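Local coordinates for pirin family protein (Acinetobacter baumannii, PDB 6D0P), which probably acts as a metal-dependent dioxygenase that oxidises quercetin, using a metal ion held in one of the two cupin domains of the pirin fold, at residues 50-55 against 121-126; 142-147 against 175-180; 202-207 against 250-255; 207-212 against 226-231; 215-220 against 238-243. All blocks are in the same frame, centred on the assembly; numbering follows the deposited sequence. Where two conformers were deposited one is given.

Interaction 1. Residues 50-55 against 121-126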
# COMPACT_ATOMS: atom_id res chain seq x y z
N TYR A 50 -3.51 -8.68 14.66
CA TYR A 50 -2.81 -8.64 15.94
C TYR A 50 -3.76 -8.09 17.00
O TYR A 50 -4.40 -7.05 16.80
CB TYR A 50 -1.55 -7.77 15.82
CG TYR A 50 -0.67 -7.78 17.04
CD1 TYR A 50 -0.95 -6.99 18.14
CD2 TYR A 50 0.47 -8.57 17.08
CE1 TYR A 50 -0.12 -6.99 19.26
CE2 TYR A 50 1.31 -8.57 18.19
CZ TYR A 50 1.01 -7.78 19.27
OH TYR A 50 1.84 -7.78 20.35
N ASN A 51 -3.84 -8.77 18.13
CA ASN A 51 -4.78 -8.38 19.16
C ASN A 51 -4.23 -7.26 20.06
O ASN A 51 -3.19 -7.41 20.69
CB ASN A 51 -5.14 -9.55 20.07
CG ASN A 51 -6.21 -9.15 21.06
OD1 ASN A 51 -7.25 -8.65 20.66
ND2 ASN A 51 -5.94 -9.30 22.35
N PHE A 52 -4.98 -6.17 20.15
CA PHE A 52 -4.67 -5.11 21.09
C PHE A 52 -5.80 -5.03 22.11
O PHE A 52 -6.94 -4.77 21.74
CB PHE A 52 -4.53 -3.76 20.40
CG PHE A 52 -3.26 -3.63 19.60
CD1 PHE A 52 -2.07 -3.30 20.23
CD2 PHE A 52 -3.26 -3.86 18.24
CE1 PHE A 52 -0.90 -3.20 19.51
CE2 PHE A 52 -2.08 -3.75 17.51
CZ PHE A 52 -0.90 -3.41 18.15
N SER A 53 -5.50 -5.26 23.38
CA SER A 53 -6.50 -5.13 24.40
C SER A 53 -6.75 -3.62 24.62
O SER A 53 -5.95 -2.76 24.17
CB SER A 53 -6.07 -5.82 25.66
OG SER A 53 -4.88 -5.23 26.16
N PRO A 54 -7.86 -3.29 25.29
CA PRO A 54 -8.26 -1.90 25.55
C PRO A 54 -7.16 -1.07 26.24
O PRO A 54 -6.45 -1.57 27.13
CB PRO A 54 -9.47 -2.04 26.49
CG PRO A 54 -10.09 -3.34 26.06
CD PRO A 54 -8.90 -4.22 25.77
N THR A 55 -7.02 0.19 25.84
CA THR A 55 -5.99 1.04 26.41
C THR A 55 -6.45 2.50 26.45
O THR A 55 -7.29 2.93 25.68
CB THR A 55 -4.68 0.95 25.60
OG1 THR A 55 -3.69 1.77 26.21
CG2 THR A 55 -4.82 1.39 24.16
N GLY A 121 -9.26 -5.31 20.28
CA GLY A 121 -9.58 -6.32 19.27
C GLY A 121 -8.46 -6.47 18.24
O GLY A 121 -7.37 -5.95 18.46
N LEU A 122 -8.74 -7.16 17.14
CA LEU A 122 -7.72 -7.41 16.12
C LEU A 122 -7.53 -6.16 15.27
O LEU A 122 -8.48 -5.48 14.89
CB LEU A 122 -8.13 -8.60 15.23
CG LEU A 122 -8.22 -9.96 15.92
CD1 LEU A 122 -8.81 -11.00 14.98
CD2 LEU A 122 -6.87 -10.40 16.44
N PHE A 123 -6.28 -5.92 14.96
CA PHE A 123 -5.87 -4.82 14.13
C PHE A 123 -5.23 -5.43 12.88
O PHE A 123 -4.38 -6.30 13.00
CB PHE A 123 -4.88 -3.94 14.88
CG PHE A 123 -4.41 -2.72 14.13
CD1 PHE A 123 -5.21 -1.59 14.05
CD2 PHE A 123 -3.17 -2.70 13.51
CE1 PHE A 123 -4.78 -0.46 13.38
CE2 PHE A 123 -2.74 -1.57 12.84
CZ PHE A 123 -3.54 -0.45 12.77
N GLU A 124 -5.63 -4.98 11.70
CA GLU A 124 -5.07 -5.50 10.46
C GLU A 124 -5.09 -4.37 9.44
O GLU A 124 -6.14 -3.75 9.24
CB GLU A 124 -5.86 -6.71 9.97
CG GLU A 124 -5.29 -7.33 8.69
CD GLU A 124 -6.15 -8.44 8.08
OE1 GLU A 124 -7.36 -8.51 8.45
OE2 GLU A 124 -5.61 -9.22 7.23
N MSE A 125 -3.95 -4.09 8.82
CA MSE A 125 -3.88 -3.03 7.82
C MSE A 125 -2.73 -3.24 6.90
O MSE A 125 -1.88 -4.07 7.16
CB MSE A 125 -3.79 -1.64 8.48
CG MSE A 125 -2.49 -1.35 9.21
SE MSE A 125 -2.11 0.60 9.29
CE MSE A 125 -0.51 0.43 8.17
N VAL A 126 -2.74 -2.51 5.79
CA VAL A 126 -1.64 -2.46 4.84
C VAL A 126 -1.25 -0.99 4.65
O VAL A 126 -2.15 -0.09 4.57
CB VAL A 126 -2.01 -3.09 3.48
CG1 VAL A 126 -1.09 -2.60 2.35
CG2 VAL A 126 -1.99 -4.61 3.56
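Phe52 and Phe123 meet on one face of an antiparallel strand pair in the Pirin-family cupin domain, where the end of strand 41-52 runs beside the start of strand 121-131. The short segments are splayed, with 131° between their directions; three bridges fall within them, and the strands go on pairing at Met125 and Ala47.

Backbone hydrogen bonds hold it. Tyr50 and Phe123 form a hydrogen-bonded pair, with Phe123 N reaching Tyr50 O at 2.9 Å. Phe52 and Gly121 form the other, where Phe52 N points almost straight at Gly121 O (2.9 Å) and Gly121 N returns a bond to Phe52 O at 2.8 Å. Glycine suits position 121, since at its backbone angles a side chain would collide with the preceding carbonyl oxygen.

Apolar packing differs on the two faces. With CG of Phe123 anti to its backbone N (chi1 -178°), the ring leads away from Phe52 and leaves CB to make the contact, at the edge of the Phe52 ring. Both rings are buried and also meet His112; the Phe123 side chain lies about 12 Å from the bound manganese ion, beyond its direct ligands. On the face of Asn51 and Leu122, which is more exposed, one leucine methyl lies against the neighbouring strand: Leu122 CD2 is 3.8 Å from Asn51 N and 4.1 Å from Asn51 CB.

Interaction 2. Residues 142-147 against 175-180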
# COMPACT_ATOMS: atom_id res chain seq x y z
N LYS A 142 -1.34 16.55 0.05
CA LYS A 142 -2.79 16.55 0.04
C LYS A 142 -3.30 15.18 0.50
O LYS A 142 -2.55 14.18 0.50
CB LYS A 142 -3.33 16.84 -1.36
CG LYS A 142 -2.97 15.80 -2.41
CD LYS A 142 -3.51 16.09 -3.82
CE LYS A 142 -3.27 14.92 -4.76
NZ LYS A 142 -3.78 15.18 -6.12
N TYR A 143 -4.57 15.15 0.88
CA TYR A 143 -5.20 13.92 1.32
C TYR A 143 -6.33 13.48 0.39
O TYR A 143 -7.01 14.29 -0.21
CB TYR A 143 -5.87 14.12 2.69
CG TYR A 143 -4.90 14.36 3.80
CD1 TYR A 143 -4.21 13.32 4.39
CD2 TYR A 143 -4.67 15.64 4.28
CE1 TYR A 143 -3.33 13.54 5.43
CE2 TYR A 143 -3.78 15.87 5.31
CZ TYR A 143 -3.10 14.82 5.89
OH TYR A 143 -2.23 15.03 6.92
N GLN A 144 -6.52 12.18 0.32
CA GLN A 144 -7.69 11.61 -0.31
C GLN A 144 -8.27 10.61 0.70
O GLN A 144 -7.75 9.48 0.83
CB GLN A 144 -7.41 10.90 -1.63
CG GLN A 144 -7.01 11.81 -2.78
CD GLN A 144 -6.70 10.99 -4.01
OE1 GLN A 144 -7.60 10.42 -4.64
NE2 GLN A 144 -5.41 10.93 -4.38
N ALA A 145 -9.28 11.06 1.44
CA ALA A 145 -9.95 10.19 2.40
C ALA A 145 -11.08 9.48 1.66
O ALA A 145 -12.01 10.11 1.20
CB ALA A 145 -10.47 10.98 3.58
N ILE A 146 -10.97 8.18 1.52
CA ILE A 146 -11.94 7.44 0.77
C ILE A 146 -12.70 6.50 1.71
O ILE A 146 -12.12 5.63 2.32
CB ILE A 146 -11.25 6.67 -0.37
CG1 ILE A 146 -10.45 7.62 -1.26
CG2 ILE A 146 -12.28 5.91 -1.16
CD1 ILE A 146 -9.35 6.95 -1.99
N GLU A 147 -14.02 6.69 1.78
CA GLU A 147 -14.90 5.87 2.60
C GLU A 147 -15.18 4.55 1.89
O GLU A 147 -15.24 4.47 0.64
CB GLU A 147 -16.17 6.65 2.91
CG GLU A 147 -15.96 7.69 4.00
CD GLU A 147 -17.18 8.55 4.29
OE1 GLU A 147 -17.33 9.60 3.62
OE2 GLU A 147 -17.97 8.18 5.18
N GLY A 175 -11.16 3.63 -10.36
CA GLY A 175 -10.60 3.66 -9.02
C GLY A 175 -11.09 4.86 -8.22
O GLY A 175 -11.39 5.92 -8.77
N ALA A 176 -11.15 4.67 -6.91
CA ALA A 176 -11.64 5.68 -6.00
C ALA A 176 -10.55 6.74 -5.77
O ALA A 176 -10.87 7.90 -5.53
CB ALA A 176 -12.05 5.03 -4.71
N ALA A 177 -9.29 6.36 -5.84
CA ALA A 177 -8.18 7.30 -5.64
C ALA A 177 -7.63 7.77 -7.00
O ALA A 177 -7.44 6.94 -7.89
CB ALA A 177 -7.07 6.65 -4.84
N THR A 178 -7.37 9.07 -7.12
CA THR A 178 -6.69 9.62 -8.29
C THR A 178 -5.18 9.42 -8.09
O THR A 178 -4.70 9.33 -6.95
CB THR A 178 -7.02 11.10 -8.52
OG1 THR A 178 -6.54 11.84 -7.40
CG2 THR A 178 -8.49 11.37 -8.72
N THR A 179 -4.44 9.41 -9.20
CA THR A 179 -3.00 9.12 -9.20
C THR A 179 -2.26 10.08 -10.15
O THR A 179 -2.88 10.75 -10.99
CB THR A 179 -2.74 7.67 -9.63
OG1 THR A 179 -3.09 7.54 -11.01
CG2 THR A 179 -3.50 6.65 -8.81
N PHE A 180 -0.93 10.16 -10.00
CA PHE A 180 -0.09 11.04 -10.84
C PHE A 180 0.46 10.33 -12.08
O PHE A 180 0.96 10.99 -13.00
CB PHE A 180 1.07 11.60 -10.03
CG PHE A 180 0.66 12.61 -8.99
CD1 PHE A 180 0.11 12.20 -7.78
CD2 PHE A 180 0.86 13.95 -9.21
CE1 PHE A 180 -0.25 13.14 -6.82
CE2 PHE A 180 0.51 14.89 -8.24
CZ PHE A 180 -0.05 14.47 -7.06
O HOH W 1 -3.84 12.62 -7.24
O HOH W 2 -10.24 10.39 -4.13
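An edge of the sheet that contains strands 97-101 and 145-146 is met here by the loop leading into strand 183-190, with Gln144 reaching across to Thr178. The extended glutamine side chain, its CG anti to the carbonyl carbon (chi1 -69°), sets its amide against the threonine backbone and grips it twice. Thr178 N donates to Gln144 OE1 at 2.8 Å, in the carbonyl plane and on a lone pair, while Gln144 NE2 gives a nearly straight bond (176°) to Thr178 O at 3.1 Å. Using both ends of one amide fixes its rotation and imitates the donor and acceptor of a backbone strand neighbour. A water also donates to Gln144 OE1 and to Ala176 O.

Strand 145-146 is the outermost strand of its sheet within the chain, so the loop 175-180 fastens this border by side chains where no further strand pairs with it. The main chains stay well apart, Ile146 CA and Ala176 CA being 7.0 Å from each other, a gap that a branched aliphatic residue can bridge. Ile146 uses two branches: CG2 touches Ala176 CB and CD1 touches Ala177 CB, each pair at 3.7 Å, and the small alanines let the loop approach.

Lys142, stretched out beyond CG, brings its ammonium group to the ring of Phe180, with NZ 3.9 Å from Phe180 CZ. A water accepts from Lys142 NZ and is hydrogen-bonded to Thr178 OG1.

Interaction 3. Residues 202-207 against 250-255; sequences EGHTTL and VLTGQP
His204 lays its imidazole ring over the backbone of Gly253 and Gln254, with Gln254 N above the ring centre and Gly253 C displaced toward the rim. The approach is close: His204 CG stands 3.5 Å from Gly253 C. At the ring's edge, and in its plane, Thr252 OG1 forms a weak but straight hydrogen bond with His204 ND1 (3.4 Å). That hydroxyl is also bonded to Asn184 ND2 on the adjoining strand, a second partner that helps to place it.

Beyond the histidine the two chains pair regularly. Thr205 N and Gly253 O are 2.9 Å apart, and Gly253 N bonds back to Thr205 O. Further along, Leu207 N donates to Leu251 O at 2.8 Å and Leu251 N to Leu207 O at 2.9 Å, both at 174°. Leu207 and Leu251 point to one face, with Leu207 CB 4.2 Å from Leu251 CB; on the opposite face the beta-branched Thr206 and Thr252, suited to extended chain, lie side by side. Pro255, which has no N-H to offer, cannot carry the pairing on, and its CD sits 3.6 Å from Gly203 O. The two strands, 173° between their directions, are neighbours in an antiparallel sheet of the beta-sandwich of the C-terminal cupin domain, whose leucine face packs on Phe41 of the other domain.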
# COMPACT_ATOMS: atom_id res chain seq x y z
N GLU A 202 -0.10 -3.73 -20.97
CA GLU A 202 1.16 -4.19 -21.52
C GLU A 202 2.29 -3.30 -20.99
O GLU A 202 2.15 -2.08 -20.97
CB GLU A 202 1.09 -4.12 -23.05
CG GLU A 202 2.38 -4.48 -23.75
CD GLU A 202 2.79 -5.93 -23.59
OE1 GLU A 202 2.01 -6.81 -24.02
OE2 GLU A 202 3.87 -6.18 -23.04
N GLY A 203 3.39 -3.89 -20.56
CA GLY A 203 4.56 -3.08 -20.10
C GLY A 203 4.51 -2.67 -18.64
O GLY A 203 5.51 -2.17 -18.12
N HIS A 204 3.39 -2.90 -17.94
CA HIS A 204 3.30 -2.49 -16.53
C HIS A 204 3.99 -3.48 -15.59
O HIS A 204 3.89 -4.69 -15.76
CB HIS A 204 1.83 -2.41 -16.06
CG HIS A 204 1.14 -1.14 -16.41
ND1 HIS A 204 0.10 -0.63 -15.66
CD2 HIS A 204 1.36 -0.24 -17.39
CE1 HIS A 204 -0.30 0.50 -16.18
NE2 HIS A 204 0.45 0.76 -17.23
N THR A 205 4.68 -2.93 -14.61
CA THR A 205 5.08 -3.67 -13.41
C THR A 205 3.82 -4.34 -12.87
O THR A 205 2.77 -3.69 -12.87
CB THR A 205 5.62 -2.70 -12.35
OG1 THR A 205 6.81 -2.14 -12.87
CG2 THR A 205 5.86 -3.33 -11.00
N THR A 206 3.92 -5.60 -12.43
CA THR A 206 2.79 -6.34 -11.96
C THR A 206 3.23 -7.15 -10.75
O THR A 206 4.09 -8.06 -10.86
CB THR A 206 2.24 -7.27 -13.06
OG1 THR A 206 1.86 -6.49 -14.20
CG2 THR A 206 1.04 -8.05 -12.58
N LEU A 207 2.70 -6.77 -9.59
CA LEU A 207 3.00 -7.43 -8.35
C LEU A 207 1.73 -8.09 -7.80
O LEU A 207 0.68 -7.43 -7.73
CB LEU A 207 3.53 -6.39 -7.35
CG LEU A 207 4.67 -5.51 -7.85
CD1 LEU A 207 4.96 -4.44 -6.83
CD2 LEU A 207 5.91 -6.35 -8.15
N VAL A 250 -3.38 -6.70 -5.96
CA VAL A 250 -2.69 -6.67 -7.25
C VAL A 250 -2.26 -5.22 -7.47
O VAL A 250 -3.09 -4.31 -7.42
CB VAL A 250 -3.57 -7.20 -8.39
CG1 VAL A 250 -2.93 -6.98 -9.75
CG2 VAL A 250 -3.91 -8.66 -8.18
N LEU A 251 -0.97 -5.01 -7.69
CA LEU A 251 -0.41 -3.69 -7.88
C LEU A 251 0.24 -3.65 -9.25
O LEU A 251 1.10 -4.48 -9.54
CB LEU A 251 0.65 -3.45 -6.81
CG LEU A 251 0.22 -3.73 -5.37
CD1 LEU A 251 1.43 -3.62 -4.46
CD2 LEU A 251 -0.89 -2.79 -4.93
N THR A 252 -0.19 -2.73 -10.10
CA THR A 252 0.45 -2.61 -11.42
C THR A 252 0.70 -1.14 -11.70
O THR A 252 0.01 -0.25 -11.14
CB THR A 252 -0.39 -3.18 -12.58
OG1 THR A 252 -1.32 -2.23 -13.07
CG2 THR A 252 -1.14 -4.44 -12.17
N GLY A 253 1.65 -0.88 -12.59
CA GLY A 253 1.87 0.46 -12.97
C GLY A 253 2.94 0.63 -14.02
O GLY A 253 3.84 -0.22 -14.20
N GLN A 254 2.82 1.75 -14.73
CA GLN A 254 3.82 2.14 -15.69
C GLN A 254 5.10 2.46 -14.91
O GLN A 254 5.06 3.27 -13.99
CB GLN A 254 3.35 3.37 -16.48
CG GLN A 254 4.38 3.85 -17.50
CD GLN A 254 4.61 2.83 -18.58
OE1 GLN A 254 3.68 2.20 -19.06
NE2 GLN A 254 5.86 2.65 -18.97
N PRO A 255 6.20 1.80 -15.25
CA PRO A 255 7.46 2.08 -14.55
C PRO A 255 7.84 3.56 -14.75
O PRO A 255 7.64 4.11 -15.82
CB PRO A 255 8.53 1.15 -15.14
CG PRO A 255 7.78 0.12 -15.92
CD PRO A 255 6.38 0.67 -16.16

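Interaction 4. Residues 207-212 against 226-231; sequences LVVVLE and KTVAIL
Val208 and Ala229 form one of the hydrogen-bonded pairs of an antiparallel strand pair in the C-terminal cupin domain, which ends in a G1 beta bulge at Lys226 and Thr227.

The regular backbone bonds come first. Ala229 N donates to Val208 O at 2.8 Å with Val208 N answering to Ala229 O, and Val210 pairs in the same way with Thr227. At the bulge two residues face Val210: Thr227 N bonds Val210 O at 3.1 Å, while Lys226 N makes only a weak bond to that oxygen and another to Leu211 O (3.2 Å), approaching from above the carbonyl plane. Lys226 has the positive phi (62°) expected of the first bulge position, which glycine often occupies.

Polar ends finish the strand pair. In the conformer described, the ammonium group of Lys226 has a cation-pi partner in Tyr26; a water donates to Leu211 O at 2.6 Å.

Aliphatic packing covers both faces. On the side of Val209 and Val228, Val209 CG2 meets Val228 CG2 at 4.1 Å, and this face turns toward strand 41-52 of the other cupin domain, with Val209 on Leu44. Beta-branched valines suit the extended strands and present compact surfaces for this packing. Leu207 and Ile230 lie side by side there, with Leu207 CD2 3.7 Å from Ile230 CG1. On the other face Ala229 is small, and Val208 CG2 reaches past it to Leu231 CD1 at 4.1 Å.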
# COMPACT_ATOMS: atom_id res chain seq x y z
N LEU A 207 2.70 -6.77 -9.59
CA LEU A 207 3.00 -7.43 -8.35
C LEU A 207 1.73 -8.09 -7.80
O LEU A 207 0.68 -7.43 -7.73
CB LEU A 207 3.53 -6.39 -7.35
CG LEU A 207 4.67 -5.51 -7.85
CD1 LEU A 207 4.96 -4.44 -6.83
CD2 LEU A 207 5.91 -6.35 -8.15
N VAL A 208 1.82 -9.36 -7.45
CA VAL A 208 0.71 -10.09 -6.82
C VAL A 208 1.09 -10.30 -5.36
O VAL A 208 2.09 -10.95 -5.06
CB VAL A 208 0.42 -11.43 -7.51
CG1 VAL A 208 -0.69 -12.21 -6.82
CG2 VAL A 208 0.11 -11.19 -8.99
N VAL A 209 0.33 -9.66 -4.49
CA VAL A 209 0.60 -9.73 -3.06
C VAL A 209 -0.46 -10.65 -2.42
O VAL A 209 -1.65 -10.42 -2.59
CB VAL A 209 0.58 -8.35 -2.40
CG1 VAL A 209 0.86 -8.44 -0.90
CG2 VAL A 209 1.57 -7.42 -3.07
N VAL A 210 0.01 -11.70 -1.76
CA VAL A 210 -0.84 -12.59 -1.05
C VAL A 210 -0.66 -12.28 0.44
O VAL A 210 0.38 -12.54 1.00
CB VAL A 210 -0.53 -14.06 -1.37
CG1 VAL A 210 -1.44 -15.02 -0.60
CG2 VAL A 210 -0.63 -14.31 -2.87
N LEU A 211 -1.68 -11.70 1.06
CA LEU A 211 -1.60 -11.37 2.46
C LEU A 211 -1.83 -12.60 3.33
O LEU A 211 -1.10 -12.84 4.31
CB LEU A 211 -2.65 -10.29 2.79
CG LEU A 211 -2.50 -8.98 2.03
CD1 LEU A 211 -3.67 -8.06 2.36
CD2 LEU A 211 -1.18 -8.29 2.34
N GLU A 212 -2.82 -13.40 2.94
CA GLU A 212 -3.21 -14.58 3.69
C GLU A 212 -3.87 -15.55 2.71
O GLU A 212 -4.58 -15.12 1.82
CB GLU A 212 -4.20 -14.17 4.78
CG GLU A 212 -4.57 -15.25 5.76
CD GLU A 212 -5.70 -14.81 6.69
OE1 GLU A 212 -5.50 -13.81 7.48
OE2 GLU A 212 -6.79 -15.41 6.60
N LYS A 226 1.80 -13.73 3.16
CA LYS A 226 2.92 -12.83 3.42
C LYS A 226 3.92 -12.94 2.26
O LYS A 226 5.13 -12.99 2.50
CB LYS A 226 3.61 -13.15 4.75
CG LYS A 226 2.73 -13.28 5.98
CD LYS A 226 3.54 -13.57 7.24
CE LYS A 226 2.76 -14.22 8.36
NZ LYS A 226 1.67 -13.35 8.85
N THR A 227 3.40 -13.00 1.02
CA THR A 227 4.28 -13.19 -0.15
C THR A 227 3.97 -12.15 -1.24
O THR A 227 2.79 -11.74 -1.43
CB THR A 227 4.09 -14.58 -0.78
OG1 THR A 227 4.47 -15.62 0.14
CG2 THR A 227 4.91 -14.80 -2.03
N VAL A 228 5.02 -11.70 -1.92
CA VAL A 228 4.86 -10.91 -3.12
C VAL A 228 5.51 -11.67 -4.29
O VAL A 228 6.65 -12.14 -4.17
CB VAL A 228 5.44 -9.49 -3.01
CG1 VAL A 228 6.90 -9.47 -2.60
CG2 VAL A 228 5.27 -8.73 -4.32
N ALA A 229 4.77 -11.80 -5.37
CA ALA A 229 5.26 -12.37 -6.61
C ALA A 229 5.44 -11.23 -7.62
O ALA A 229 4.61 -10.33 -7.72
CB ALA A 229 4.30 -13.40 -7.15
N ILE A 230 6.51 -11.32 -8.40
CA ILE A 230 6.81 -10.38 -9.46
C ILE A 230 6.56 -11.09 -10.80
O ILE A 230 7.11 -12.18 -11.05
CB ILE A 230 8.25 -9.87 -9.30
CG1 ILE A 230 8.38 -9.15 -7.95
CG2 ILE A 230 8.68 -8.99 -10.47
CD1 ILE A 230 9.72 -8.62 -7.66
N LEU A 231 5.69 -10.51 -11.62
CA LEU A 231 5.40 -11.05 -12.95
C LEU A 231 6.14 -10.19 -13.99
O LEU A 231 6.59 -9.07 -13.69
CB LEU A 231 3.90 -11.07 -13.24
CG LEU A 231 2.98 -11.74 -12.22
CD1 LEU A 231 1.59 -11.92 -12.79
CD2 LEU A 231 3.50 -13.06 -11.72
O HOH W 3 -0.82 -14.14 6.57

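Interaction 5. Residues 215-220 against 238-243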
# COMPACT_ATOMS: atom_id res chain seq x y z
N VAL A 215 -2.75 -19.25 -3.33
CA VAL A 215 -3.27 -19.09 -4.68
C VAL A 215 -2.19 -19.47 -5.70
O VAL A 215 -0.99 -19.17 -5.50
CB VAL A 215 -3.78 -17.66 -4.88
CG1 VAL A 215 -2.74 -16.63 -4.48
CG2 VAL A 215 -4.26 -17.41 -6.30
N VAL A 216 -2.62 -20.11 -6.79
CA VAL A 216 -1.75 -20.58 -7.85
C VAL A 216 -1.81 -19.56 -8.99
O VAL A 216 -2.90 -19.22 -9.46
CB VAL A 216 -2.14 -21.98 -8.34
CG1 VAL A 216 -1.27 -22.44 -9.50
CG2 VAL A 216 -2.11 -23.00 -7.22
N VAL A 217 -0.64 -19.08 -9.41
CA VAL A 217 -0.52 -18.14 -10.52
C VAL A 217 -0.20 -18.92 -11.81
O VAL A 217 0.74 -19.73 -11.84
CB VAL A 217 0.57 -17.09 -10.24
CG1 VAL A 217 0.67 -16.06 -11.36
CG2 VAL A 217 0.40 -16.42 -8.90
N ASN A 218 -0.95 -18.64 -12.87
CA ASN A 218 -0.74 -19.24 -14.19
C ASN A 218 -0.66 -20.77 -14.12
O ASN A 218 0.17 -21.37 -14.81
CB ASN A 218 0.49 -18.66 -14.88
CG ASN A 218 0.32 -17.19 -15.21
OD1 ASN A 218 -0.81 -16.71 -15.28
ND2 ASN A 218 1.41 -16.47 -15.39
N ASP A 219 -1.49 -21.38 -13.27
CA ASP A 219 -1.63 -22.84 -13.14
C ASP A 219 -0.36 -23.56 -12.65
O ASP A 219 -0.45 -24.75 -12.42
CB ASP A 219 -1.99 -23.51 -14.48
CG ASP A 219 -3.27 -22.98 -15.10
OD1 ASP A 219 -4.27 -22.84 -14.36
OD2 ASP A 219 -3.25 -22.73 -16.31
N THR A 220 0.78 -22.91 -12.46
CA THR A 220 1.97 -23.66 -12.10
C THR A 220 2.72 -23.10 -10.88
O THR A 220 3.62 -23.78 -10.42
CB THR A 220 2.95 -23.72 -13.28
OG1 THR A 220 3.25 -22.37 -13.64
CG2 THR A 220 2.40 -24.46 -14.49
N PHE A 238 -2.74 -12.78 -16.67
CA PHE A 238 -2.34 -13.84 -15.79
C PHE A 238 -3.58 -14.36 -15.09
O PHE A 238 -4.63 -13.69 -15.08
CB PHE A 238 -1.26 -13.38 -14.80
CG PHE A 238 -1.70 -12.33 -13.81
CD1 PHE A 238 -1.70 -10.99 -14.15
CD2 PHE A 238 -2.10 -12.69 -12.53
CE1 PHE A 238 -2.11 -10.02 -13.24
CE2 PHE A 238 -2.48 -11.73 -11.61
CZ PHE A 238 -2.49 -10.39 -11.96
N SER A 239 -3.45 -15.52 -14.49
CA SER A 239 -4.57 -16.16 -13.80
C SER A 239 -4.21 -16.43 -12.34
O SER A 239 -3.04 -16.66 -11.98
CB SER A 239 -5.00 -17.43 -14.49
OG SER A 239 -4.03 -18.47 -14.34
N LEU A 240 -5.25 -16.42 -11.51
CA LEU A 240 -5.14 -16.75 -10.11
C LEU A 240 -6.21 -17.81 -9.80
O LEU A 240 -7.38 -17.66 -10.17
CB LEU A 240 -5.37 -15.51 -9.25
CG LEU A 240 -4.34 -14.38 -9.33
CD1 LEU A 240 -4.74 -13.26 -8.40
CD2 LEU A 240 -2.94 -14.88 -8.97
N ASN A 241 -5.80 -18.86 -9.11
CA ASN A 241 -6.70 -19.96 -8.76
C ASN A 241 -6.51 -20.23 -7.27
O ASN A 241 -5.45 -20.69 -6.87
CB ASN A 241 -6.39 -21.20 -9.61
CG ASN A 241 -7.52 -22.21 -9.64
OD1 ASN A 241 -8.50 -22.09 -8.91
ND2 ASN A 241 -7.39 -23.21 -10.51
N ALA A 242 -7.52 -19.93 -6.46
CA ALA A 242 -7.37 -20.06 -5.00
C ALA A 242 -7.47 -21.53 -4.52
O ALA A 242 -8.43 -22.23 -4.81
CB ALA A 242 -8.41 -19.21 -4.32
N GLU A 243 -6.52 -21.93 -3.68
CA GLU A 243 -6.50 -23.26 -3.05
C GLU A 243 -7.11 -23.15 -1.64
O GLU A 243 -7.48 -24.16 -1.01
CB GLU A 243 -5.08 -23.81 -3.00
CG GLU A 243 -4.45 -23.97 -4.38
CD GLU A 243 -4.80 -25.27 -5.09
OE1 GLU A 243 -5.85 -25.85 -4.77
OE2 GLU A 243 -4.02 -25.70 -5.96
O HOH W 4 -3.73 -20.11 -11.95
O HOH W 5 -4.04 -20.04 -16.29
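Strands 215-217 and 238-242 run antiparallel, 156° between their directions, with Val216 and Asn241 as a hydrogen-bonded pair in which Val216 N meets Asn241 O at 2.9 Å. Where the first strand ends, Asn218 continues the pattern in altered form: its N donates to Ser239 O, and its side-chain OD1 replaces a backbone carbonyl in receiving Ser239 N at 3.0 Å. That donor lies nearly along the C=O axis. The CG of Asn218 sits anti to the carbonyl carbon (chi1 -66°), which carries the amide across to the second strand; asparagine also tolerates the positive phi found there.

On the buried face, Leu240 and Val217 lie side by side, Leu240 CD2 3.7 Å from Val217 CG2; Val215, in the conformer modelled here, adds to this packing. On the other face Val216 CG2 touches the bent Glu243 side chain, 3.5 Å from Glu243 OE2.

A water bonded to Ser239 OG donates to Val216 O and accepts from Asp219 N, while Asp219 OD1 forms a salt bridge with Lys195. The pair therefore has two characters: aliphatic residues seal the side toward the opposing sheet of the cupin sandwich, while hydroxyl and water bridge Ser239 to the turn on the face of Val216, and the Asn218 amide extends the strand pairing into that turn.

Overall arrangement
Along the chain, interactions 1 and 2 come first, followed by a nested group in the C-terminal cupin domain: interactions 4 and 5 both lie inside the loop closed by interaction 3, and their segments alternate. Interactions 3 and 4 share Leu207 and strand 205-210 in one sheet, their centres about 13 Å apart. Interaction 5 lies in the facing sheet, about 12 Å from interaction 4 between centres, and Phe238 packs on Val208 and Leu231 to join the layers of the sandwich. Interactions 1 and 2, with centres about 25 Å apart, reach a single other sheet. Val126 of interaction 1 touches Leu211 of interaction 4, so the two cupin domains meet through their sheets, with the manganese site in the N-terminal one.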